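Local coordinates for protein alkaline phosphatase (Antarctic bacterium, PDB 2W5V) that probably hydrolyses phosphate monoesters as an alkaline phosphatase, through a phosphoserine intermediate at a site holding zinc and magnesium ions, at residues L214-D217 against E218-T222; D279-G282 against T283-F287; N361-F364 against H365-K369. The protein carries 1 engineered substitution. All blocks are in the same frame, centred on the assembly; numbering follows the deposited sequence.

Contact 1: residues L214-D217 against E218-T222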
ATOM      1  N   LEU B 214      -6.968  29.489  17.000  1.00 27.27           N
ATOM      2  CA  LEU B 214      -8.325  28.978  16.797  1.00 26.11           C
ATOM      3  C   LEU B 214      -8.982  29.783  15.680  1.00 30.46           C
ATOM      4  O   LEU B 214      -9.611  30.807  15.937  1.00 31.11           O
ATOM      5  CB  LEU B 214      -9.139  29.074  18.101  1.00 31.25           C
ATOM      6  CG  LEU B 214      -8.708  28.112  19.218  1.00 26.98           C
ATOM      7  CD1 LEU B 214      -9.327  28.498  20.562  1.00 29.46           C
ATOM      8  CD2 LEU B 214      -9.049  26.660  18.853  1.00 22.94           C
ATOM      9  N   LEU B 215      -8.836  29.305  14.442  1.00 29.32           N
ATOM     10  CA  LEU B 215      -9.080  30.134  13.261  1.00 34.49           C
ATOM     11  C   LEU B 215     -10.408  29.882  12.545  1.00 39.23           C
ATOM     12  O   LEU B 215     -10.616  30.349  11.423  1.00 42.87           O
ATOM     13  CB  LEU B 215      -7.913  29.988  12.278  1.00 31.39           C
ATOM     14  CG  LEU B 215      -6.546  30.329  12.871  1.00 30.69           C
ATOM     15  CD1 LEU B 215      -5.451  30.156  11.835  1.00 33.88           C
ATOM     16  CD2 LEU B 215      -6.556  31.760  13.439  1.00 31.47           C
ATOM     17  N   ALA B 216     -11.303  29.155  13.197  1.00 31.50           N
ATOM     18  CA  ALA B 216     -12.623  28.882  12.646  1.00 25.60           C
ATOM     19  C   ALA B 216     -13.531  28.469  13.786  1.00 27.51           C
ATOM     20  O   ALA B 216     -13.055  27.983  14.805  1.00 24.77           O
ATOM     21  CB  ALA B 216     -12.551  27.775  11.597  1.00 22.17           C
ATOM     22  N   ASP B 217     -14.833  28.673  13.620  1.00 32.27           N
ATOM     23  CA  ASP B 217     -15.792  28.311  14.660  1.00 35.77           C
ATOM     24  C   ASP B 217     -15.853  26.798  14.800  1.00 30.16           C
ATOM     25  O   ASP B 217     -15.864  26.275  15.910  1.00 27.08           O
ATOM     26  CB  ASP B 217     -17.181  28.870  14.344  1.00 39.12           C
ATOM     27  CG  ASP B 217     -17.228  30.389  14.396  1.00 50.52           C
ATOM     28  OD1 ASP B 217     -16.251  31.005  14.874  1.00 50.76           O
ATOM     29  OD2 ASP B 217     -18.247  30.964  13.957  1.00 55.44           O
ATOM     30  N   GLU B 218     -15.901  26.106  13.663  1.00 30.31           N
ATOM     31  CA  GLU B 218     -15.869  24.650  13.638  1.00 27.41           C
ATOM     32  C   GLU B 218     -14.652  24.180  12.837  1.00 25.64           C
ATOM     33  O   GLU B 218     -13.520  24.464  13.214  1.00 28.68           O
ATOM     34  CB  GLU B 218     -17.177  24.098  13.069  1.00 31.74           C
ATOM     35  CG  GLU B 218     -18.403  24.456  13.916  1.00 34.64           C
ATOM     36  CD  GLU B 218     -18.503  23.623  15.182  1.00 44.34           C
ATOM     37  OE1 GLU B 218     -18.997  24.138  16.213  1.00 49.44           O
ATOM     38  OE2 GLU B 218     -18.083  22.447  15.150  1.00 47.33           O
ATOM     39  N   ALA B 219     -14.865  23.483  11.725  1.00 28.06           N
ATOM     40  CA  ALA B 219     -13.737  23.063  10.905  1.00 28.17           C
ATOM     41  C   ALA B 219     -13.189  24.256  10.135  1.00 26.53           C
ATOM     42  O   ALA B 219     -13.913  25.217   9.875  1.00 27.56           O
ATOM     43  CB  ALA B 219     -14.154  21.959   9.937  1.00 24.01           C
ATOM     44  N   MET B 220     -11.912  24.189   9.769  1.00 25.40           N
ATOM     45  CA  MET B 220     -11.339  25.159   8.839  1.00 21.19           C
ATOM     46  C   MET B 220     -12.037  25.007   7.497  1.00 24.06           C
ATOM     47  O   MET B 220     -12.652  23.971   7.229  1.00 26.36           O
ATOM     48  CB  MET B 220      -9.843  24.910   8.647  1.00 24.75           C
ATOM     49  CG  MET B 220      -9.026  24.981   9.930  1.00 26.30           C
ATOM     50  SD  MET B 220      -8.924  26.671  10.529  1.00 29.75           S
ATOM     51  CE  MET B 220      -8.028  27.444   9.178  1.00 32.18           C
ATOM     52  N   PRO B 221     -11.943  26.034   6.642  1.00 26.67           N
ATOM     53  CA  PRO B 221     -12.533  25.958   5.299  1.00 22.15           C
ATOM     54  C   PRO B 221     -11.943  24.789   4.513  1.00 24.00           C
ATOM     55  O   PRO B 221     -10.825  24.364   4.812  1.00 30.56           O
ATOM     56  CB  PRO B 221     -12.112  27.289   4.659  1.00 27.69           C
ATOM     57  CG  PRO B 221     -11.914  28.215   5.829  1.00 32.64           C
ATOM     58  CD  PRO B 221     -11.363  27.359   6.929  1.00 30.04           C
ATOM     59  N   THR B 222     -12.673  24.264   3.532  1.00 25.65           N
ATOM     60  CA  THR B 222     -12.081  23.287   2.619  1.00 24.75           C
ATOM     61  C   THR B 222     -11.070  24.003   1.733  1.00 24.21           C
ATOM     62  O   THR B 222     -11.058  25.233   1.672  1.00 28.77           O
ATOM     63  CB  THR B 222     -13.131  22.595   1.721  1.00 30.95           C
ATOM     64  OG1 THR B 222     -13.789  23.566   0.889  1.00 31.60           O
ATOM     65  CG2 THR B 222     -14.157  21.853   2.572  1.00 27.50           C
TER
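The carboxylate of Glu218, the residue that follows Asp217 at the crest of a tight turn, is held at both oxygens: OE1 accepts a hydrogen bond from ND2 of Asn172, and OE2 is hydrogen-bonded to OH of Tyr173. At the turn the chain doubles back, leaving CA of Ala216 and CA of Ala219 6.2 Å apart, yet no hydrogen bond crosses between 214-217 and 218-222. Contact is made instead by small and apolar groups. The methyl of Ala216 points at the returning limb, where CB meets the carbonyl oxygen O of Ala219 at 3.4 Å. Further along, Met220 bends at chi2 (-70°), which carries its sulfur back to the first limb. There SD lies 3.9 Å from CB of Leu215 and equally near CB of Ala216; a second bend, chi3 at -63°, places the terminal CE, which of these two residues is near Leu215, 4.0 Å from its CB. Phe230, on helix 230-242, touches both Leu215 and Met220 and so extends this apolar patch. The limbs are anchored separately, Ala216 by backbone bonding to Leu171 and Met220 to Thr130. The turn belongs to the long connection from parallel strand 210-214 to helix 230-242, a strand-loop-helix link of an alpha/beta fold that here passes near the metal centre.

Contact 2: residues D279-G282 against T283-F287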
ATOM      1  N   ASP B 279       1.622  18.703   0.236  1.00 23.29           N
ATOM      2  CA  ASP B 279       2.378  19.945   0.420  1.00 26.01           C
ATOM      3  C   ASP B 279       2.985  20.022   1.824  1.00 25.02           C
ATOM      4  O   ASP B 279       4.156  20.383   1.988  1.00 20.52           O
ATOM      5  CB  ASP B 279       1.493  21.166   0.157  1.00 27.19           C
ATOM      6  CG  ASP B 279       1.324  21.458  -1.335  1.00 40.38           C
ATOM      7  OD1 ASP B 279       2.029  20.832  -2.160  1.00 37.79           O
ATOM      8  OD2 ASP B 279       0.483  22.317  -1.683  1.00 43.38           O
ATOM      9  N   ALA B 280       2.184  19.691   2.833  1.00 21.27           N
ATOM     10  CA  ALA B 280       2.659  19.672   4.214  1.00 23.22           C
ATOM     11  C   ALA B 280       3.799  18.679   4.386  1.00 20.84           C
ATOM     12  O   ALA B 280       4.751  18.938   5.117  1.00 22.23           O
ATOM     13  CB  ALA B 280       1.523  19.335   5.166  1.00 18.33           C
ATOM     14  N   ILE B 281       3.702  17.538   3.715  1.00 23.23           N
ATOM     15  CA  ILE B 281       4.797  16.574   3.739  1.00 17.50           C
ATOM     16  C   ILE B 281       6.089  17.221   3.235  1.00 23.88           C
ATOM     17  O   ILE B 281       7.144  17.065   3.841  1.00 20.12           O
ATOM     18  CB  ILE B 281       4.492  15.322   2.887  1.00 19.21           C
ATOM     19  CG1 ILE B 281       3.326  14.529   3.484  1.00 15.58           C
ATOM     20  CG2 ILE B 281       5.735  14.445   2.776  1.00 19.57           C
ATOM     21  CD1 ILE B 281       2.928  13.316   2.632  1.00 20.27           C
ATOM     22  N   GLY B 282       6.000  17.952   2.125  1.00 23.40           N
ATOM     23  CA  GLY B 282       7.152  18.643   1.565  1.00 23.21           C
ATOM     24  C   GLY B 282       7.756  19.636   2.547  1.00 24.22           C
ATOM     25  O   GLY B 282       8.978  19.791   2.637  1.00 20.65           O
ATOM     26  N   THR B 283       6.893  20.315   3.292  1.00 21.36           N
ATOM     27  CA  THR B 283       7.347  21.263   4.302  1.00 25.30           C
ATOM     28  C   THR B 283       8.142  20.556   5.399  1.00 23.37           C
ATOM     29  O   THR B 283       9.240  20.976   5.761  1.00 22.63           O
ATOM     30  CB  THR B 283       6.156  21.991   4.935  1.00 28.49           C
ATOM     31  OG1 THR B 283       5.457  22.720   3.922  1.00 28.56           O
ATOM     32  CG2 THR B 283       6.621  22.943   6.018  1.00 28.35           C
ATOM     33  N   ALA B 284       7.581  19.479   5.934  1.00 25.18           N
ATOM     34  CA  ALA B 284       8.251  18.742   6.998  1.00 22.26           C
ATOM     35  C   ALA B 284       9.587  18.203   6.498  1.00 28.55           C
ATOM     36  O   ALA B 284      10.605  18.320   7.181  1.00 25.63           O
ATOM     37  CB  ALA B 284       7.385  17.610   7.478  1.00 18.56           C
ATOM     38  N   LEU B 285       9.573  17.602   5.309  1.00 22.33           N
ATOM     39  CA  LEU B 285      10.774  16.984   4.749  1.00 17.08           C
ATOM     40  C   LEU B 285      11.854  18.012   4.440  1.00 25.53           C
ATOM     41  O   LEU B 285      13.040  17.746   4.622  1.00 24.06           O
ATOM     42  CB  LEU B 285      10.437  16.173   3.494  1.00 18.79           C
ATOM     43  CG  LEU B 285       9.670  14.875   3.722  1.00 17.49           C
ATOM     44  CD1 LEU B 285       9.406  14.169   2.393  1.00 19.81           C
ATOM     45  CD2 LEU B 285      10.460  13.981   4.656  1.00 22.90           C
ATOM     46  N   ALA B 286      11.445  19.184   3.969  1.00 24.50           N
ATOM     47  CA  ALA B 286      12.408  20.245   3.692  1.00 28.26           C
ATOM     48  C   ALA B 286      13.132  20.635   4.980  1.00 27.56           C
ATOM     49  O   ALA B 286      14.348  20.811   4.994  1.00 23.05           O
ATOM     50  CB  ALA B 286      11.722  21.448   3.079  1.00 22.94           C
ATOM     51  N   PHE B 287      12.388  20.753   6.073  1.00 23.37           N
ATOM     52  CA  PHE B 287      13.035  21.034   7.349  1.00 24.12           C
ATOM     53  C   PHE B 287      13.948  19.896   7.788  1.00 24.91           C
ATOM     54  O   PHE B 287      15.070  20.135   8.223  1.00 25.23           O
ATOM     55  CB  PHE B 287      12.024  21.301   8.458  1.00 22.26           C
ATOM     56  CG  PHE B 287      12.666  21.484   9.803  1.00 21.71           C
ATOM     57  CD1 PHE B 287      13.333  22.659  10.106  1.00 24.18           C
ATOM     58  CD2 PHE B 287      12.625  20.478  10.755  1.00 24.63           C
ATOM     59  CE1 PHE B 287      13.939  22.837  11.343  1.00 28.02           C
ATOM     60  CE2 PHE B 287      13.227  20.652  11.992  1.00 20.77           C
ATOM     61  CZ  PHE B 287      13.886  21.828  12.282  1.00 27.97           C
TER
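Residues 279-287 form regular alpha helix, in which the amides of Thr283, Ala284, Leu285 and Ala286 bond in turn to the carbonyl oxygens of Asp279, Ala280, Ile281 and Gly282. The bond from Leu285 N to Ile281 O is short, 2.9 Å, and its N-H points almost straight at the oxygen (166°). Asp279 O has a second donor besides the amide N of Thr283, which is 3.0 Å away: the hydroxyl OG1 of the same threonine leans back along the helix and makes a weak bond to it at 3.3 Å. A chi1 of -61° sets OG1 beside its own backbone N, and from there it also bonds weakly to OG of Ser232. On another side of the helix Ile281 and Leu285, one turn apart, lie side by side and point the same way. Their branches meet where CG2 of Ile281 touches CD1 of Leu285 at 3.7 Å, and CG of Leu285 packs over the carbonyl O of Ile281, 3.3 Å away. Gly282 adds no side chain, and its O lies 3.2 Å from the methyl CB of Ala286. The carboxylate of Asp279 turns off the helix to a salt bridge with Lys57. Ile281, Ala284 and Leu285 lay this stretch of helix 267-291 on the central sheet, touching Val298 and Val296 of strand 294-299 and Leu40 of strand 36-42, whereas Ala280 and Phe287 rest against Leu231 and Ile239 of the adjacent helix 230-242.

Contact 3: residues N361-F364 against H365-K369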
ATOM      1  N   ASN B 361      -0.853   0.315  16.707  1.00 12.06           N
ATOM      2  CA  ASN B 361      -0.398   0.851  17.992  1.00 15.48           C
ATOM      3  C   ASN B 361       1.112   0.784  18.167  1.00 14.93           C
ATOM      4  O   ASN B 361       1.664   1.440  19.047  1.00 14.65           O
ATOM      5  CB  ASN B 361      -1.118   0.224  19.186  1.00 17.27           C
ATOM      6  CG  ASN B 361      -0.873  -1.261  19.308  1.00 19.39           C
ATOM      7  OD1 ASN B 361      -1.240  -2.034  18.427  1.00 15.26           O
ATOM      8  ND2 ASN B 361      -0.271  -1.678  20.422  1.00 18.88           N
ATOM      9  N   GLU B 362       1.788   0.006  17.326  1.00 15.81           N
ATOM     10  CA  GLU B 362       3.248  -0.085  17.416  1.00 18.01           C
ATOM     11  C   GLU B 362       3.932   1.195  16.950  1.00 15.12           C
ATOM     12  O   GLU B 362       5.110   1.406  17.227  1.00 16.95           O
ATOM     13  CB  GLU B 362       3.789  -1.298  16.649  1.00 15.84           C
ATOM     14  CG  GLU B 362       3.342  -2.635  17.227  1.00 17.93           C
ATOM     15  CD  GLU B 362       3.890  -2.891  18.622  1.00 36.70           C
ATOM     16  OE1 GLU B 362       4.880  -2.236  19.006  1.00 39.46           O
ATOM     17  OE2 GLU B 362       3.331  -3.753  19.334  1.00 45.02           O
ATOM     18  N   ILE B 363       3.209   2.041  16.224  1.00 15.19           N
ATOM     19  CA  ILE B 363       3.748   3.350  15.855  1.00 17.35           C
ATOM     20  C   ILE B 363       4.238   4.063  17.115  1.00 19.22           C
ATOM     21  O   ILE B 363       5.331   4.637  17.127  1.00 18.30           O
ATOM     22  CB  ILE B 363       2.697   4.242  15.171  1.00 16.97           C
ATOM     23  CG1 ILE B 363       2.436   3.777  13.727  1.00 10.04           C
ATOM     24  CG2 ILE B 363       3.142   5.704  15.196  1.00 12.75           C
ATOM     25  CD1 ILE B 363       3.597   4.009  12.771  1.00 18.72           C
ATOM     26  N   PHE B 364       3.428   4.012  18.172  1.00 17.93           N
ATOM     27  CA  PHE B 364       3.775   4.644  19.453  1.00 16.19           C
ATOM     28  C   PHE B 364       5.057   4.049  20.014  1.00 16.51           C
ATOM     29  O   PHE B 364       5.978   4.771  20.391  1.00 17.37           O
ATOM     30  CB  PHE B 364       2.640   4.461  20.469  1.00 15.26           C
ATOM     31  CG  PHE B 364       3.012   4.828  21.891  1.00 15.22           C
ATOM     32  CD1 PHE B 364       2.708   6.084  22.401  1.00 17.23           C
ATOM     33  CD2 PHE B 364       3.653   3.911  22.719  1.00 16.31           C
ATOM     34  CE1 PHE B 364       3.034   6.427  23.709  1.00 22.52           C
ATOM     35  CE2 PHE B 364       3.990   4.249  24.035  1.00 19.29           C
ATOM     36  CZ  PHE B 364       3.678   5.510  24.525  1.00 20.57           C
ATOM     37  N   HIS B 365       5.109   2.724  20.068  1.00 15.81           N
ATOM     38  CA  HIS B 365       6.244   2.045  20.676  1.00 17.83           C
ATOM     39  C   HIS B 365       7.520   2.246  19.875  1.00 16.58           C
ATOM     40  O   HIS B 365       8.609   2.321  20.436  1.00 17.43           O
ATOM     41  CB  HIS B 365       5.908   0.575  20.892  1.00 18.27           C
ATOM     42  CG  HIS B 365       4.778   0.379  21.857  1.00 21.17           C
ATOM     43  ND1 HIS B 365       4.932   0.544  23.219  1.00 24.41           N
ATOM     44  CD2 HIS B 365       3.472   0.083  21.660  1.00 21.82           C
ATOM     45  CE1 HIS B 365       3.772   0.337  23.817  1.00 23.31           C
ATOM     46  NE2 HIS B 365       2.868   0.058  22.893  1.00 20.50           N
ATOM     47  N   LYS B 366       7.372   2.361  18.560  1.00 19.34           N
ATOM     48  CA  LYS B 366       8.513   2.627  17.698  1.00 20.16           C
ATOM     49  C   LYS B 366       9.045   4.051  17.865  1.00 18.85           C
ATOM     50  O   LYS B 366      10.253   4.257  17.850  1.00 18.17           O
ATOM     51  CB  LYS B 366       8.163   2.334  16.232  1.00 12.64           C
ATOM     52  CG  LYS B 366       7.898   0.843  15.962  1.00 15.63           C
ATOM     53  CD  LYS B 366       7.436   0.633  14.515  1.00 19.35           C
ATOM     54  CE  LYS B 366       7.306  -0.854  14.186  1.00 20.19           C
ATOM     55  NZ  LYS B 366       8.641  -1.519  14.134  1.00 18.44           N
ATOM     56  N   ILE B 367       8.157   5.033  18.015  1.00 15.95           N
ATOM     57  CA  ILE B 367       8.618   6.406  18.259  1.00 15.20           C
ATOM     58  C   ILE B 367       9.362   6.463  19.588  1.00 20.26           C
ATOM     59  O   ILE B 367      10.437   7.045  19.690  1.00 18.32           O
ATOM     60  CB  ILE B 367       7.470   7.415  18.282  1.00 16.00           C
ATOM     61  CG1 ILE B 367       6.898   7.606  16.875  1.00 16.51           C
ATOM     62  CG2 ILE B 367       7.951   8.751  18.833  1.00 16.48           C
ATOM     63  CD1 ILE B 367       5.562   8.357  16.862  1.00 15.19           C
ATOM     64  N   LEU B 368       8.787   5.835  20.604  1.00 20.40           N
ATOM     65  CA  LEU B 368       9.437   5.762  21.906  1.00 22.25           C
ATOM     66  C   LEU B 368      10.816   5.085  21.777  1.00 24.61           C
ATOM     67  O   LEU B 368      11.820   5.584  22.294  1.00 22.68           O
ATOM     68  CB  LEU B 368       8.520   5.017  22.885  1.00 22.30           C
ATOM     69  CG  LEU B 368       8.730   5.156  24.382  1.00 29.20           C
ATOM     70  CD1 LEU B 368       8.995   6.609  24.757  1.00 24.41           C
ATOM     71  CD2 LEU B 368       7.508   4.616  25.116  1.00 30.42           C
ATOM     72  N   LYS B 369      10.870   3.971  21.050  1.00 22.32           N
ATOM     73  CA  LYS B 369      12.117   3.232  20.889  1.00 26.39           C
ATOM     74  C   LYS B 369      13.240   4.050  20.236  1.00 25.18           C
ATOM     75  O   LYS B 369      14.362   4.075  20.733  1.00 27.71           O
ATOM     76  CB  LYS B 369      11.890   1.941  20.096  1.00 27.31           C
ATOM     77  CG  LYS B 369      13.168   1.169  19.842  1.00 27.71           C
ATOM     78  CD  LYS B 369      12.927  -0.077  19.009  1.00 35.96           C
ATOM     79  CE  LYS B 369      14.249  -0.772  18.689  1.00 43.14           C
ATOM     80  NZ  LYS B 369      14.040  -2.046  17.944  1.00 41.97           N
TER
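Phe364 and His365, neighbours in sequence, turn their rings into a T-shaped pair in which the phenyl edge meets the imidazole face. The ring planes stand 80° apart and the centroids are separated by 5.0 Å; CD2 of Phe364 is poised over the middle of the imidazole, 3.6 Å above its plane. Different first torsions make this possible: chi1 of Phe364 is 168°, throwing its ring away from the backbone N, while His365 keeps CG beside its own N. The far part of the phenyl ring runs alongside Leu368, one turn on, and CE2 of Phe364 touches CD2 of Leu368 at 3.7 Å. Glu362 comes to the histidine obliquely, its carboxylate plane inclined 39° to the ring, and OE1 of Glu362 reaches CB of His365 at 3.5 Å. Ile363 and Ile367 form a looser apolar step, CG2 of the first lying 4.0 Å from CD1 of the second. The backbone runs as alpha helix, its bonds including Lys366 N to Glu362 O at 2.8 Å. Phe364 and Leu368 both pack on Ile117 of helix 114-120. NE2 of His365 and ND2 of Asn361 share the carbonyl O of Gly94, and the NE2 bond, with Phe364 over one face, helps to set the rotation of the imidazole. With NE2 engaged as a donor and OE1 of Glu362 4.9 Å from it, the carboxylate would tend to stabilise positive charge on the histidine without forming a salt bridge.

In the fold
The three contacts follow one another along the chain and none touches another. Contacts 1 and 2 have centres 22 Å apart, but share neighbours: Thr222 of contact 1 reaches Tyr269 and Glu273 on the helix that carries contact 2, and helix 230-242 packs on both. Contact 3 is 22 Å from contact 2 by centres and 31 Å from contact 1, across the centre of the chain from the latter. The metal site lies among them: the Ala219 side chain is about 10 Å from a magnesium ion and about 8 Å from the engineered Asp135, that of Ala280 about 9 Å from the magnesium ligand Glu254, and that of Ile363 about 14 Å from a zinc ion.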